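Uncharacterized protein (Bacteroides eggerthii, PDB 4GDZ) is of unknown function but belongs to the DUF4251 family, folds into a curved, entirely antiparallel beta-sheet with an N-terminal helix, and carries a bound magnesium ion. Local coordinates at residues D31-L42 with L133-N141; A44-N52 with V64-Q75. All coordinates share one frame; numbering follows the deposited sequence.

Overall arrangement
Contact 1 (31-42 with 133-141) lays helix 28-44 against the end of strand 128-135 and the turn after it. Contact 2 (44-52 with 64-75) is the first beta hairpin of the same antiparallel sheet. Its first strand follows the helix directly, and along the chain contact 2 is nested inside the loop that contact 1 closes. Their centres are about 14 Å apart. Phe47 of contact 2 joins them: its CE2 lies 3.8 Å from Leu42 CD2, and its CE1 lies 4.1 Å from Leu133 CD1. The magnesium ion lies apart from contact 2, about 14 Å from the side chain of Val71. Asn147, Pro148, Asn151 and Asn153 make up that site.

Contact 1: residues D31-L42 with L133-N141; sequences DAVSYDDAVAAL and LTLTNGDNN
Tyr35 and Leu135 meet where helix 28-44 packs on the end of strand 128-135 and the type II turn Thr136-Asp139 that leads out of it. Tyr35 has CG anti to the backbone N (chi1 167°), which carries its ring over the turn. Asn137 OD1 lies over one face, 3.6 Å from Tyr35 CE2, with the amide plane almost perpendicular to the ring, and Gly138 N lies over that face too. The opposite face is backed by Val39 CG2 of the same helix. Asp139 O sits at the ring edge, in its plane. The hydroxyl bonds Gly114 O, so the ring is held at its far end too.

Leu135 offers one methyl to several helix residues. Its CD2 lies 3.9 Å from Tyr35 CE1 and 4.1 Å from Ala38 CB, and it also touches Val39 and Leu42. Asn140 packs its CB and CG against Ser34 CB. A water receives a bond from Asn140 ND2, a weak one, and donates to Ser34 O. Asn140 ND2 also bonds Leu161 O. Asn140 N is buried without a partner.

In the first turn of the helix two acids come close, which would probably disfavour charge on both. Asp31 OD1 stands 3.0 Å from Asp139 OD1, carboxylate planes 58° apart.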
loop_
_atom_site.group_PDB
_atom_site.type_symbol
_atom_site.label_atom_id
_atom_site.label_comp_id
_atom_site.label_asym_id
_atom_site.label_seq_id
_atom_site.Cartn_x
_atom_site.Cartn_y
_atom_site.Cartn_z
ATOM N N ASP A 31 -18.994 11.627 6.076
ATOM C CA ASP A 31 -18.368 10.757 5.071
ATOM C C ASP A 31 -19.388 9.903 4.296
ATOM O O ASP A 31 -19.258 9.743 3.078
ATOM C CB ASP A 31 -17.329 9.841 5.735
ATOM C CG ASP A 31 -16.150 10.607 6.322
ATOM O OD1 ASP A 31 -15.782 11.675 5.778
ATOM O OD2 ASP A 31 -15.580 10.121 7.323
ATOM N N ALA A 32 -20.389 9.371 5.008
ATOM C CA ALA A 32 -21.483 8.581 4.415
ATOM C C ALA A 32 -22.268 9.353 3.342
ATOM O O ALA A 32 -22.623 8.768 2.313
ATOM C CB ALA A 32 -22.435 8.080 5.507
ATOM N N VAL A 33 -22.554 10.643 3.595
ATOM C CA VAL A 33 -23.227 11.533 2.613
ATOM C C VAL A 33 -22.321 11.820 1.410
ATOM O O VAL A 33 -22.797 11.833 0.283
ATOM C CB VAL A 33 -23.709 12.884 3.237
ATOM C CG1 VAL A 33 -24.182 13.863 2.156
ATOM C CG2 VAL A 33 -24.816 12.644 4.266
ATOM N N SER A 34 -21.032 12.069 1.669
ATOM C CA SER A 34 -20.030 12.233 0.637
ATOM C C SER A 34 -19.945 10.987 -0.241
ATOM O O SER A 34 -19.749 11.110 -1.442
ATOM C CB SER A 34 -18.651 12.464 1.247
ATOM O OG SER A 34 -18.525 13.780 1.681
ATOM N N TYR A 35 -20.044 9.802 0.361
ATOM C CA TYR A 35 -20.029 8.555 -0.418
ATOM C C TYR A 35 -21.254 8.498 -1.345
ATOM O O TYR A 35 -21.112 8.271 -2.536
ATOM C CB TYR A 35 -19.995 7.313 0.481
ATOM C CG TYR A 35 -20.302 6.032 -0.282
ATOM C CD1 TYR A 35 -19.318 5.384 -1.026
ATOM C CD2 TYR A 35 -21.590 5.495 -0.284
ATOM C CE1 TYR A 35 -19.606 4.232 -1.752
ATOM C CE2 TYR A 35 -21.891 4.346 -0.990
ATOM C CZ TYR A 35 -20.896 3.707 -1.717
ATOM O OH TYR A 35 -21.214 2.555 -2.414
ATOM N N ASP A 36 -22.447 8.695 -0.791
ATOM C CA ASP A 36 -23.683 8.768 -1.598
ATOM C C ASP A 36 -23.582 9.787 -2.740
ATOM O O ASP A 36 -24.018 9.502 -3.863
ATOM C CB ASP A 36 -24.888 9.140 -0.729
ATOM C CG ASP A 36 -25.355 8.003 0.185
ATOM O OD1 ASP A 36 -24.809 6.871 0.138
ATOM O OD2 ASP A 36 -26.306 8.259 0.951
ATOM N N ASP A 37 -23.018 10.966 -2.451
ATOM C CA ASP A 37 -22.852 12.019 -3.457
ATOM C C ASP A 37 -21.884 11.543 -4.554
ATOM O O ASP A 37 -22.111 11.805 -5.743
ATOM C CB ASP A 37 -22.266 13.311 -2.845
ATOM C CG ASP A 37 -23.231 14.045 -1.907
ATOM O OD1 ASP A 37 -24.444 13.726 -1.874
ATOM O OD2 ASP A 37 -22.750 14.968 -1.202
ATOM N N ALA A 38 -20.789 10.882 -4.148
ATOM C CA ALA A 38 -19.777 10.378 -5.097
ATOM C C ALA A 38 -20.387 9.324 -6.011
ATOM O O ALA A 38 -20.192 9.379 -7.217
ATOM C CB ALA A 38 -18.565 9.821 -4.365
ATOM N N VAL A 39 -21.164 8.403 -5.442
ATOM C CA VAL A 39 -21.849 7.363 -6.221
ATOM C C VAL A 39 -22.855 7.946 -7.215
ATOM O O VAL A 39 -22.868 7.560 -8.390
ATOM C CB VAL A 39 -22.543 6.324 -5.311
ATOM C CG1 VAL A 39 -23.470 5.431 -6.128
ATOM C CG2 VAL A 39 -21.500 5.500 -4.558
ATOM N N ALA A 40 -23.671 8.896 -6.767
ATOM C CA ALA A 40 -24.591 9.581 -7.672
ATOM C C ALA A 40 -23.812 10.328 -8.773
ATOM O O ALA A 40 -24.258 10.363 -9.913
ATOM C CB ALA A 40 -25.515 10.534 -6.914
ATOM N N ALA A 41 -22.652 10.913 -8.451
ATOM C CA ALA A 41 -21.852 11.632 -9.467
ATOM C C ALA A 41 -21.314 10.662 -10.544
ATOM O O ALA A 41 -21.377 10.963 -11.739
ATOM C CB ALA A 41 -20.706 12.397 -8.818
ATOM N N LEU A 42 -20.790 9.508 -10.118
ATOM C CA LEU A 42 -20.330 8.467 -11.059
ATOM C C LEU A 42 -21.475 8.023 -11.930
ATOM O O LEU A 42 -21.320 7.929 -13.137
ATOM C CB LEU A 42 -19.809 7.230 -10.333
ATOM C CG LEU A 42 -18.460 7.375 -9.646
ATOM C CD1 LEU A 42 -18.219 6.151 -8.754
ATOM C CD2 LEU A 42 -17.339 7.559 -10.682
ATOM N N LEU A 133 -10.418 3.611 -11.753
ATOM C CA LEU A 133 -10.806 4.352 -10.554
ATOM C C LEU A 133 -11.510 3.416 -9.589
ATOM O O LEU A 133 -12.379 2.631 -9.990
ATOM C CB LEU A 133 -11.714 5.522 -10.976
ATOM C CG LEU A 133 -12.383 6.458 -9.966
ATOM C CD1 LEU A 133 -12.978 7.634 -10.725
ATOM C CD2 LEU A 133 -13.474 5.735 -9.198
ATOM N N THR A 134 -11.142 3.501 -8.304
ATOM C CA THR A 134 -11.742 2.680 -7.269
ATOM C C THR A 134 -12.222 3.587 -6.135
ATOM O O THR A 134 -11.569 4.578 -5.800
ATOM C CB THR A 134 -10.768 1.635 -6.694
ATOM O OG1 THR A 134 -9.634 2.325 -6.150
ATOM C CG2 THR A 134 -10.344 0.645 -7.785
ATOM N N LEU A 135 -13.390 3.258 -5.597
ATOM C CA LEU A 135 -14.018 3.990 -4.494
ATOM C C LEU A 135 -14.400 2.968 -3.447
ATOM O O LEU A 135 -15.166 2.052 -3.720
ATOM C CB LEU A 135 -15.272 4.754 -4.992
ATOM C CG LEU A 135 -16.136 5.523 -3.976
ATOM C CD1 LEU A 135 -15.408 6.758 -3.483
ATOM C CD2 LEU A 135 -17.488 5.907 -4.577
ATOM N N THR A 136 -13.876 3.119 -2.244
ATOM C CA THR A 136 -14.273 2.273 -1.122
ATOM C C THR A 136 -15.569 2.825 -0.452
ATOM O O THR A 136 -15.765 4.045 -0.338
ATOM C CB THR A 136 -13.104 2.126 -0.121
ATOM O OG1 THR A 136 -12.013 1.478 -0.792
ATOM C CG2 THR A 136 -13.490 1.263 1.104
ATOM N N ASN A 137 -16.462 1.923 -0.062
ATOM C CA ASN A 137 -17.678 2.296 0.678
ATOM C C ASN A 137 -17.355 3.199 1.883
ATOM O O ASN A 137 -16.282 3.091 2.497
ATOM C CB ASN A 137 -18.434 1.037 1.137
ATOM C CG ASN A 137 -19.689 1.356 1.957
ATOM O OD1 ASN A 137 -20.587 2.080 1.516
ATOM N ND2 ASN A 137 -19.754 0.801 3.160
ATOM N N GLY A 138 -18.276 4.110 2.194
ATOM C CA GLY A 138 -18.219 4.867 3.438
ATOM C C GLY A 138 -17.590 6.242 3.356
ATOM O O GLY A 138 -17.707 7.018 4.290
ATOM N N ASP A 139 -16.920 6.571 2.255
ATOM C CA ASP A 139 -16.313 7.890 2.141
ATOM C C ASP A 139 -16.190 8.230 0.646
ATOM O O ASP A 139 -16.606 7.438 -0.204
ATOM C CB ASP A 139 -14.939 7.865 2.843
ATOM C CG ASP A 139 -14.344 9.257 3.063
ATOM O OD1 ASP A 139 -15.105 10.248 3.181
ATOM O OD2 ASP A 139 -13.098 9.353 3.096
ATOM N N ASN A 140 -15.642 9.400 0.325
ATOM C CA ASN A 140 -15.402 9.756 -1.075
ATOM C C ASN A 140 -13.930 9.763 -1.474
ATOM O O ASN A 140 -13.593 10.359 -2.496
ATOM C CB ASN A 140 -16.078 11.094 -1.423
ATOM C CG ASN A 140 -15.421 12.275 -0.754
ATOM O OD1 ASN A 140 -14.777 12.140 0.286
ATOM N ND2 ASN A 140 -15.591 13.454 -1.346
ATOM N N ASN A 141 -13.057 9.101 -0.708
ATOM C CA ASN A 141 -11.671 8.950 -1.145
ATOM C C ASN A 141 -11.624 7.878 -2.248
ATOM O O ASN A 141 -12.238 6.814 -2.135
ATOM C CB ASN A 141 -10.678 8.651 0.007
ATOM C CG ASN A 141 -9.187 8.758 -0.451
ATOM O OD1 ASN A 141 -8.605 9.850 -0.531
ATOM N ND2 ASN A 141 -8.576 7.616 -0.751
HETATM O O HOH W 1 -18.501 13.372 -2.754
#

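Contact 2: residues A44-N52 with V64-Q75; sequences AQQFVLEAN and VTSNTNFVLVNQ
Phe47 and Val73 form a hydrogen-bonded pair in the antiparallel hairpin of strands 46-55 and 61-74. Backbone bonds set the register. Phe47 N reaches Val73 O at 3.0 Å, and Val73 N returns to Phe47 O. Leu49 and Val71 repeat this double exchange. Gln75 N donates to Gln45 O at 2.7 Å, where Gln45, the first residue beyond the helix, completes a Schellman motif. At the other end Ala51 N bonds Asn69 O, and Val64 N approaches Asn52 O from above the carbonyl plane. A short loop with a 3-10 segment at 66-67 interrupts the second strand here. Asn69 ND2 closes this loop on Thr65 O at 2.7 Å. Between the bonded pairs, CA-H...O contacts such as Val48 CA to Val71 O at 3.2 Å fill in.

Apolar packing occupies both faces. Phe47 has CG between the backbone N and the carbonyl carbon (chi1 63°), which lays its ring beside Val73. Val73 CB sits over one ring face, 3.9 Å from the centroid, in a CH-pi contact. Val71 points to the same side of the sheet as Phe47 and Val73. On the other face Val48 CG2 meets Leu72 CD1 at 3.9 Å, and Val48 CG1 meets Phe70 CB.

Polar side chains lie near the ends. Gln46 NE2 donates to Asn74 OD1 at 3.1 Å, nearly straight (170°). The Gln46 amide also stacks on that of Gln75, planes 3° apart. Ser66 OG lies against Glu50 CB, while Glu50 OE2 bonds Ser167 OG.

The regular bonds fix the strand pairing. Phe47, Val71 and Val73 give their face an apolar surface that packs against Phe120 of strand 116-123. Ala51 O, buried without a hydrogen-bond partner, has just a CA-H...O contact from Ser66 here, consistent with weaker pairing where the second strand is broken.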
loop_
_atom_site.group_PDB
_atom_site.type_symbol
_atom_site.label_atom_id
_atom_site.label_comp_id
_atom_site.label_asym_id
_atom_site.label_seq_id
_atom_site.Cartn_x
_atom_site.Cartn_y
_atom_site.Cartn_z
ATOM N N ALA A 44 -24.212 9.686 -12.745
ATOM C CA ALA A 44 -24.495 10.781 -13.691
ATOM C C ALA A 44 -23.396 10.989 -14.761
ATOM O O ALA A 44 -23.605 11.716 -15.733
ATOM C CB ALA A 44 -24.739 12.082 -12.919
ATOM N N GLN A 45 -22.222 10.371 -14.588
ATOM C CA GLN A 45 -21.042 10.678 -15.429
ATOM C C GLN A 45 -20.727 12.166 -15.389
ATOM O O GLN A 45 -20.411 12.775 -16.399
ATOM C CB GLN A 45 -21.238 10.206 -16.866
ATOM C CG GLN A 45 -21.514 8.720 -16.932
ATOM C CD GLN A 45 -21.509 8.162 -18.340
ATOM O OE1 GLN A 45 -21.196 8.857 -19.301
ATOM N NE2 GLN A 45 -21.863 6.892 -18.464
ATOM N N GLN A 46 -20.851 12.740 -14.198
ATOM C CA GLN A 46 -20.561 14.141 -13.948
ATOM C C GLN A 46 -19.805 14.201 -12.620
ATOM O O GLN A 46 -20.397 14.274 -11.551
ATOM C CB GLN A 46 -21.848 14.972 -13.952
ATOM C CG GLN A 46 -22.461 15.062 -15.340
ATOM C CD GLN A 46 -23.682 15.953 -15.386
ATOM O OE1 GLN A 46 -24.612 15.745 -14.651
ATOM N NE2 GLN A 46 -23.677 16.934 -16.269
ATOM N N PHE A 47 -18.481 14.106 -12.702
ATOM C CA PHE A 47 -17.647 14.014 -11.520
ATOM C C PHE A 47 -16.250 14.539 -11.755
ATOM O O PHE A 47 -15.781 14.630 -12.898
ATOM C CB PHE A 47 -17.591 12.560 -10.989
ATOM C CG PHE A 47 -16.971 11.562 -11.948
ATOM C CD1 PHE A 47 -15.591 11.377 -11.994
ATOM C CD2 PHE A 47 -17.773 10.781 -12.786
ATOM C CE1 PHE A 47 -15.030 10.447 -12.865
ATOM C CE2 PHE A 47 -17.213 9.854 -13.656
ATOM C CZ PHE A 47 -15.842 9.674 -13.680
ATOM N N VAL A 48 -15.592 14.887 -10.658
ATOM C CA VAL A 48 -14.183 15.212 -10.660
ATOM C C VAL A 48 -13.499 14.456 -9.515
ATOM O O VAL A 48 -13.964 14.495 -8.377
ATOM C CB VAL A 48 -13.900 16.720 -10.470
ATOM C CG1 VAL A 48 -12.415 16.985 -10.755
ATOM C CG2 VAL A 48 -14.782 17.578 -11.359
ATOM N N LEU A 49 -12.412 13.770 -9.824
ATOM C CA LEU A 49 -11.475 13.268 -8.806
ATOM C C LEU A 49 -10.390 14.337 -8.659
ATOM O O LEU A 49 -9.640 14.598 -9.605
ATOM C CB LEU A 49 -10.873 11.944 -9.258
ATOM C CG LEU A 49 -9.986 11.136 -8.280
ATOM C CD1 LEU A 49 -8.613 11.756 -8.099
ATOM C CD2 LEU A 49 -10.647 11.041 -6.942
ATOM N N GLU A 50 -10.342 14.978 -7.500
ATOM C CA GLU A 50 -9.326 15.979 -7.185
ATOM C C GLU A 50 -8.225 15.311 -6.345
ATOM O O GLU A 50 -8.458 14.952 -5.177
ATOM C CB GLU A 50 -9.985 17.163 -6.428
ATOM C CG GLU A 50 -11.068 17.870 -7.246
ATOM C CD GLU A 50 -11.604 19.170 -6.638
ATOM O OE1 GLU A 50 -11.241 19.520 -5.491
ATOM O OE2 GLU A 50 -12.429 19.848 -7.305
ATOM N N ALA A 51 -7.052 15.097 -6.942
ATOM C CA ALA A 51 -5.976 14.309 -6.303
ATOM C C ALA A 51 -5.178 15.193 -5.348
ATOM O O ALA A 51 -4.965 16.370 -5.626
ATOM C CB ALA A 51 -5.042 13.685 -7.333
ATOM N N ASN A 52 -4.731 14.615 -4.235
ATOM C CA ASN A 52 -3.834 15.311 -3.305
ATOM C C ASN A 52 -2.580 14.524 -2.987
ATOM O O ASN A 52 -1.724 14.999 -2.241
ATOM C CB ASN A 52 -4.556 15.781 -2.033
ATOM C CG ASN A 52 -5.267 14.662 -1.305
ATOM O OD1 ASN A 52 -4.856 13.515 -1.354
ATOM N ND2 ASN A 52 -6.341 15.003 -0.612
ATOM N N VAL A 64 0.708 16.427 -3.745
ATOM C CA VAL A 64 0.658 17.110 -5.042
ATOM C C VAL A 64 -0.430 18.183 -4.950
ATOM O O VAL A 64 -1.283 18.124 -4.087
ATOM C CB VAL A 64 0.345 16.198 -6.254
ATOM C CG1 VAL A 64 1.380 15.082 -6.407
ATOM C CG2 VAL A 64 -1.101 15.669 -6.213
ATOM N N THR A 65 -0.371 19.159 -5.845
ATOM C CA THR A 65 -1.395 20.203 -5.961
ATOM C C THR A 65 -2.595 19.738 -6.776
ATOM O O THR A 65 -2.445 19.367 -7.923
ATOM C CB THR A 65 -0.807 21.412 -6.714
ATOM O OG1 THR A 65 0.416 21.796 -6.077
ATOM C CG2 THR A 65 -1.785 22.583 -6.757
ATOM N N SER A 66 -3.785 19.840 -6.202
ATOM C CA SER A 66 -5.034 19.505 -6.891
ATOM C C SER A 66 -5.338 20.296 -8.179
ATOM O O SER A 66 -5.915 19.749 -9.124
ATOM C CB SER A 66 -6.200 19.673 -5.907
ATOM O OG SER A 66 -7.397 19.261 -6.514
ATOM N N ASN A 67 -4.942 21.577 -8.231
ATOM C CA ASN A 67 -5.185 22.430 -9.416
ATOM C C ASN A 67 -4.716 21.834 -10.754
ATOM O O ASN A 67 -5.315 22.078 -11.811
ATOM C CB ASN A 67 -4.521 23.820 -9.267
ATOM C CG ASN A 67 -4.793 24.712 -10.489
ATOM O OD1 ASN A 67 -5.961 24.961 -10.831
ATOM N ND2 ASN A 67 -3.733 25.139 -11.189
ATOM N N THR A 68 -3.635 21.047 -10.723
ATOM C CA THR A 68 -3.150 20.386 -11.941
ATOM C C THR A 68 -3.055 18.865 -11.763
ATOM O O THR A 68 -2.260 18.217 -12.429
ATOM C CB THR A 68 -1.769 20.947 -12.333
ATOM O OG1 THR A 68 -0.850 20.756 -11.237
ATOM C CG2 THR A 68 -1.857 22.455 -12.662
ATOM N N ASN A 69 -3.889 18.293 -10.892
ATOM C CA ASN A 69 -3.931 16.848 -10.667
ATOM C C ASN A 69 -5.375 16.387 -10.435
ATOM O O ASN A 69 -5.881 16.356 -9.296
ATOM C CB ASN A 69 -3.016 16.464 -9.498
ATOM C CG ASN A 69 -1.557 16.615 -9.836
ATOM O OD1 ASN A 69 -0.988 15.787 -10.556
ATOM N ND2 ASN A 69 -0.943 17.711 -9.370
ATOM N N PHE A 70 -6.067 16.118 -11.531
ATOM C CA PHE A 70 -7.468 15.774 -11.491
ATOM C C PHE A 70 -7.923 14.990 -12.717
ATOM O O PHE A 70 -7.281 14.999 -13.766
ATOM C CB PHE A 70 -8.338 17.034 -11.323
ATOM C CG PHE A 70 -8.282 17.963 -12.519
ATOM C CD1 PHE A 70 -9.142 17.782 -13.575
ATOM C CD2 PHE A 70 -7.330 18.979 -12.590
ATOM C CE1 PHE A 70 -9.058 18.598 -14.689
ATOM C CE2 PHE A 70 -7.245 19.801 -13.689
ATOM C CZ PHE A 70 -8.104 19.600 -14.743
ATOM N N VAL A 71 -9.071 14.334 -12.552
ATOM C CA VAL A 71 -9.787 13.666 -13.636
ATOM C C VAL A 71 -11.225 14.178 -13.585
ATOM O O VAL A 71 -11.933 14.039 -12.572
ATOM C CB VAL A 71 -9.741 12.118 -13.524
ATOM C CG1 VAL A 71 -10.566 11.505 -14.662
ATOM C CG2 VAL A 71 -8.291 11.598 -13.568
ATOM N N LEU A 72 -11.632 14.813 -14.675
ATOM C CA LEU A 72 -12.961 15.404 -14.818
ATOM C C LEU A 72 -13.701 14.698 -15.935
ATOM O O LEU A 72 -13.166 14.534 -17.033
ATOM C CB LEU A 72 -12.841 16.891 -15.148
ATOM C CG LEU A 72 -14.155 17.692 -15.278
ATOM C CD1 LEU A 72 -13.941 19.136 -14.846
ATOM C CD2 LEU A 72 -14.661 17.622 -16.694
ATOM N N VAL A 73 -14.928 14.265 -15.651
ATOM C CA VAL A 73 -15.779 13.641 -16.639
ATOM C C VAL A 73 -17.095 14.398 -16.597
ATOM O O VAL A 73 -17.680 14.610 -15.521
ATOM C CB VAL A 73 -15.981 12.125 -16.392
ATOM C CG1 VAL A 73 -17.087 11.574 -17.304
ATOM C CG2 VAL A 73 -14.660 11.371 -16.603
ATOM N N ASN A 74 -17.534 14.851 -17.764
ATOM C CA ASN A 74 -18.821 15.533 -17.889
ATOM C C ASN A 74 -19.542 15.001 -19.105
ATOM O O ASN A 74 -19.343 15.490 -20.214
ATOM C CB ASN A 74 -18.652 17.040 -17.990
ATOM C CG ASN A 74 -19.984 17.769 -17.944
ATOM O OD1 ASN A 74 -21.051 17.151 -17.865
ATOM N ND2 ASN A 74 -19.924 19.084 -17.971
ATOM N N GLN A 75 -20.307 13.939 -18.869
ATOM C CA GLN A 75 -21.034 13.206 -19.891
ATOM C C GLN A 75 -20.036 12.637 -20.922
ATOM O O GLN A 75 -19.155 11.884 -20.523
ATOM C CB GLN A 75 -22.209 14.039 -20.408
ATOM C CG GLN A 75 -23.220 14.149 -19.270
ATOM C CD GLN A 75 -24.401 15.072 -19.510
ATOM O OE1 GLN A 75 -24.390 15.962 -20.362
ATOM N NE2 GLN A 75 -25.425 14.877 -18.712
#